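Local structure of periplasmic oligopeptide-binding protein (Burkholderia pseudomallei, 3ZS6) at residues 101-106 against 407-412. The protein probably binds oligopeptides in the periplasm and hands them to an ABC transport system for uptake into the cell. Residues are numbered along the deposited sequence; the frame is centred on the assembly and turned at random.
Sequences YTILVE and FADYND
Tyr101 and Asp409 reach for each other from opposite directions and meet in a very short hydrogen bond, with Tyr101 OH donating to Asp409 OD2 at 2.5 Å. That carboxylate oxygen lies at the edge of the phenol ring, in its plane, while the carboxylate itself is turned 53° from the ring. The second oxygen, Asp409 OD1, is not bonded to the tyrosine; it is hydrogen-bonded to the backbone of the bound peptide. Tyr101 OH also makes a weak hydrogen bond to that peptide backbone, so the buried tyrosine–aspartate pair forms part of the wall of the peptide-binding site. The two segments, some 300 residues apart in the chain, probably belong to different lobes and meet across the cleft that encloses the peptide, as in other family 5 solute-binding proteins.

Ile103 and Leu104 pack beside this bond. Ile103 CD1 lies 3.6 Å above one face of the Tyr101 ring, displaced toward its rim, and Leu104 CG sits at the ring edge. With its CG anti to the carbonyl carbon (chi1 -76°), Leu104 brings CD2 into van der Waals contact with Asp409 OD2, at 4.2 Å. The same methyl touches Tyr410 at the ring edge, 4.3 Å from Tyr410 CE2.

Residues 101-106 lie in a loop between helices 82-93 and 111-115, whereas 407-412 begin at the end of strand 401-407, where Phe407 makes backbone hydrogen bonds to the peptide, and run on to helix 414-417. Leu148 of helix 145-148 packs against both Leu104 and Tyr410, and the backbone N of Asp409 is hydrogen-bonded to Thr415 OG1 of helix 414-417.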
ATOM      1  N   TYR A 101      -7.718  -4.710   7.080  1.00 13.71           N
ATOM      2  CA  TYR A 101      -7.511  -4.945   5.653  1.00 16.51           C
ATOM      3  C   TYR A 101      -8.497  -5.922   5.042  1.00 13.31           C
ATOM      4  O   TYR A 101      -8.116  -6.773   4.245  1.00 22.24           O
ATOM      5  CB  TYR A 101      -6.075  -5.403   5.364  1.00 15.70           C
ATOM      6  CG  TYR A 101      -5.447  -4.696   4.174  1.00 15.26           C
ATOM      7  CD1 TYR A 101      -4.832  -3.458   4.331  1.00 11.46           C
ATOM      8  CD2 TYR A 101      -5.483  -5.252   2.901  1.00 10.93           C
ATOM      9  CE1 TYR A 101      -4.260  -2.801   3.264  1.00 14.74           C
ATOM     10  CE2 TYR A 101      -4.902  -4.598   1.809  1.00 11.13           C
ATOM     11  CZ  TYR A 101      -4.290  -3.369   2.009  1.00 12.62           C
ATOM     12  OH  TYR A 101      -3.711  -2.685   0.964  1.00 10.96           O
ATOM     13  N   THR A 102      -9.771  -5.786   5.394  1.00 15.27           N
ATOM     14  CA  THR A 102     -10.801  -6.649   4.819  1.00 19.30           C
ATOM     15  C   THR A 102     -11.052  -6.364   3.332  1.00 19.96           C
ATOM     16  O   THR A 102     -11.732  -7.129   2.653  1.00 16.38           O
ATOM     17  CB  THR A 102     -12.129  -6.535   5.596  1.00 20.17           C
ATOM     18  OG1 THR A 102     -12.526  -5.163   5.659  1.00 14.39           O
ATOM     19  CG2 THR A 102     -11.975  -7.082   7.020  1.00 13.85           C
ATOM     20  N   ILE A 103     -10.501  -5.265   2.825  1.00 23.22           N
ATOM     21  CA  ILE A 103     -10.756  -4.866   1.439  1.00 18.64           C
ATOM     22  C   ILE A 103     -10.398  -5.955   0.420  1.00 19.30           C
ATOM     23  O   ILE A 103     -11.104  -6.129  -0.573  1.00 19.64           O
ATOM     24  CB  ILE A 103     -10.037  -3.548   1.066  1.00 16.81           C
ATOM     25  CG1 ILE A 103      -8.531  -3.665   1.330  1.00 21.08           C
ATOM     26  CG2 ILE A 103     -10.647  -2.365   1.845  1.00 19.37           C
ATOM     27  CD1 ILE A 103      -7.717  -2.469   0.859  1.00 16.97           C
ATOM     28  N   LEU A 104      -9.314  -6.689   0.662  1.00  9.10           N
ATOM     29  CA  LEU A 104      -8.876  -7.704  -0.299  1.00 16.45           C
ATOM     30  C   LEU A 104      -9.812  -8.910  -0.389  1.00 20.03           C
ATOM     31  O   LEU A 104      -9.975  -9.491  -1.460  1.00 26.65           O
ATOM     32  CB  LEU A 104      -7.441  -8.178  -0.005  1.00 18.47           C
ATOM     33  CG  LEU A 104      -6.340  -7.199  -0.414  1.00 18.90           C
ATOM     34  CD1 LEU A 104      -4.955  -7.812  -0.207  1.00 16.35           C
ATOM     35  CD2 LEU A 104      -6.527  -6.761  -1.851  1.00 17.38           C
ATOM     36  N   VAL A 105     -10.429  -9.282   0.727  1.00 17.54           N
ATOM     37  CA  VAL A 105     -11.332 -10.425   0.724  1.00 25.12           C
ATOM     38  C   VAL A 105     -12.742  -9.982   0.335  1.00 20.63           C
ATOM     39  O   VAL A 105     -13.632 -10.797   0.106  1.00 20.05           O
ATOM     40  CB  VAL A 105     -11.343 -11.140   2.090  1.00 27.65           C
ATOM     41  CG1 VAL A 105     -12.190 -10.359   3.092  1.00 17.53           C
ATOM     42  CG2 VAL A 105     -11.848 -12.571   1.938  1.00 24.17           C
ATOM     43  N   GLU A 106     -12.928  -8.675   0.224  1.00 19.73           N
ATOM     44  CA  GLU A 106     -14.246  -8.115  -0.041  1.00 26.75           C
ATOM     45  C   GLU A 106     -14.823  -8.558  -1.388  1.00 24.74           C
ATOM     46  O   GLU A 106     -16.044  -8.576  -1.563  1.00 24.57           O
ATOM     47  CB  GLU A 106     -14.197  -6.588   0.045  1.00 29.69           C
ATOM     48  CG  GLU A 106     -15.406  -5.951   0.697  1.00 39.49           C
ATOM     49  CD  GLU A 106     -15.214  -4.460   0.923  1.00 47.40           C
ATOM     50  OE1 GLU A 106     -14.395  -4.090   1.790  1.00 47.33           O
ATOM     51  OE2 GLU A 106     -15.875  -3.659   0.228  1.00 49.40           O
ATOM     52  N   PHE A 407       0.001   2.676  -2.110  1.00 12.29           N
ATOM     53  CA  PHE A 407       0.613   1.870  -3.168  1.00  8.49           C
ATOM     54  C   PHE A 407      -0.431   0.904  -3.700  1.00 14.23           C
ATOM     55  O   PHE A 407      -1.118   0.233  -2.918  1.00 16.60           O
ATOM     56  CB  PHE A 407       1.783   1.044  -2.611  1.00 12.56           C
ATOM     57  CG  PHE A 407       3.122   1.700  -2.773  1.00 22.98           C
ATOM     58  CD1 PHE A 407       3.533   2.694  -1.899  1.00 27.33           C
ATOM     59  CD2 PHE A 407       3.973   1.321  -3.803  1.00 31.10           C
ATOM     60  CE1 PHE A 407       4.766   3.304  -2.050  1.00 35.02           C
ATOM     61  CE2 PHE A 407       5.216   1.926  -3.961  1.00 30.64           C
ATOM     62  CZ  PHE A 407       5.610   2.917  -3.083  1.00 34.15           C
ATOM     63  N   ALA A 408      -0.561   0.822  -5.019  1.00 11.80           N
ATOM     64  CA  ALA A 408      -1.509  -0.116  -5.613  1.00 11.32           C
ATOM     65  C   ALA A 408      -1.228  -1.538  -5.118  1.00 15.80           C
ATOM     66  O   ALA A 408      -0.066  -1.941  -5.033  1.00  8.85           O
ATOM     67  CB  ALA A 408      -1.405  -0.061  -7.129  1.00 10.52           C
ATOM     68  N   ASP A 409      -2.282  -2.293  -4.805  1.00 11.83           N
ATOM     69  CA  ASP A 409      -2.139  -3.698  -4.396  1.00 13.70           C
ATOM     70  C   ASP A 409      -2.156  -4.608  -5.623  1.00 20.02           C
ATOM     71  O   ASP A 409      -1.812  -5.792  -5.544  1.00 13.29           O
ATOM     72  CB  ASP A 409      -3.272  -4.121  -3.448  1.00 10.64           C
ATOM     73  CG  ASP A 409      -3.145  -3.505  -2.057  1.00 11.96           C
ATOM     74  OD1 ASP A 409      -2.016  -3.174  -1.642  1.00 11.51           O
ATOM     75  OD2 ASP A 409      -4.181  -3.350  -1.379  1.00 12.44           O
ATOM     76  N   TYR A 410      -2.581  -4.037  -6.747  1.00 15.96           N
ATOM     77  CA  TYR A 410      -2.689  -4.741  -8.017  1.00 18.05           C
ATOM     78  C   TYR A 410      -2.928  -3.682  -9.074  1.00 20.39           C
ATOM     79  O   TYR A 410      -3.309  -2.557  -8.747  1.00 18.59           O
ATOM     80  CB  TYR A 410      -3.845  -5.746  -7.998  1.00 14.11           C
ATOM     81  CG  TYR A 410      -5.151  -5.189  -7.476  1.00 13.64           C
ATOM     82  CD1 TYR A 410      -6.059  -4.562  -8.328  1.00 17.06           C
ATOM     83  CD2 TYR A 410      -5.478  -5.286  -6.126  1.00 21.06           C
ATOM     84  CE1 TYR A 410      -7.265  -4.050  -7.847  1.00 17.31           C
ATOM     85  CE2 TYR A 410      -6.676  -4.775  -5.633  1.00 20.89           C
ATOM     86  CZ  TYR A 410      -7.563  -4.158  -6.497  1.00 20.11           C
ATOM     87  OH  TYR A 410      -8.751  -3.656  -6.009  1.00 21.45           O
ATOM     88  N   ASN A 411      -2.700  -4.025 -10.336  1.00 17.13           N
ATOM     89  CA  ASN A 411      -2.726  -3.013 -11.383  1.00 18.33           C
ATOM     90  C   ASN A 411      -4.114  -2.831 -11.962  1.00 17.41           C
ATOM     91  O   ASN A 411      -4.386  -3.232 -13.090  1.00 19.00           O
ATOM     92  CB  ASN A 411      -1.714  -3.326 -12.492  1.00 19.27           C
ATOM     93  CG  ASN A 411      -1.578  -2.188 -13.496  1.00 21.15           C
ATOM     94  OD1 ASN A 411      -2.353  -1.226 -13.481  1.00 18.33           O
ATOM     95  ND2 ASN A 411      -0.592  -2.296 -14.378  1.00 22.00           N
ATOM     96  N   ASP A 412      -4.995  -2.242 -11.164  1.00 18.53           N
ATOM     97  CA  ASP A 412      -6.313  -1.855 -11.628  1.00 16.60           C
ATOM     98  C   ASP A 412      -6.843  -0.724 -10.762  1.00 22.13           C
ATOM     99  O   ASP A 412      -6.541  -0.648  -9.566  1.00 17.25           O
ATOM    100  CB  ASP A 412      -7.286  -3.031 -11.611  1.00 19.45           C
ATOM    101  CG  ASP A 412      -8.663  -2.641 -12.115  1.00 27.25           C
ATOM    102  OD1 ASP A 412      -8.809  -2.459 -13.342  1.00 26.61           O
ATOM    103  OD2 ASP A 412      -9.594  -2.494 -11.287  1.00 26.26           O
TER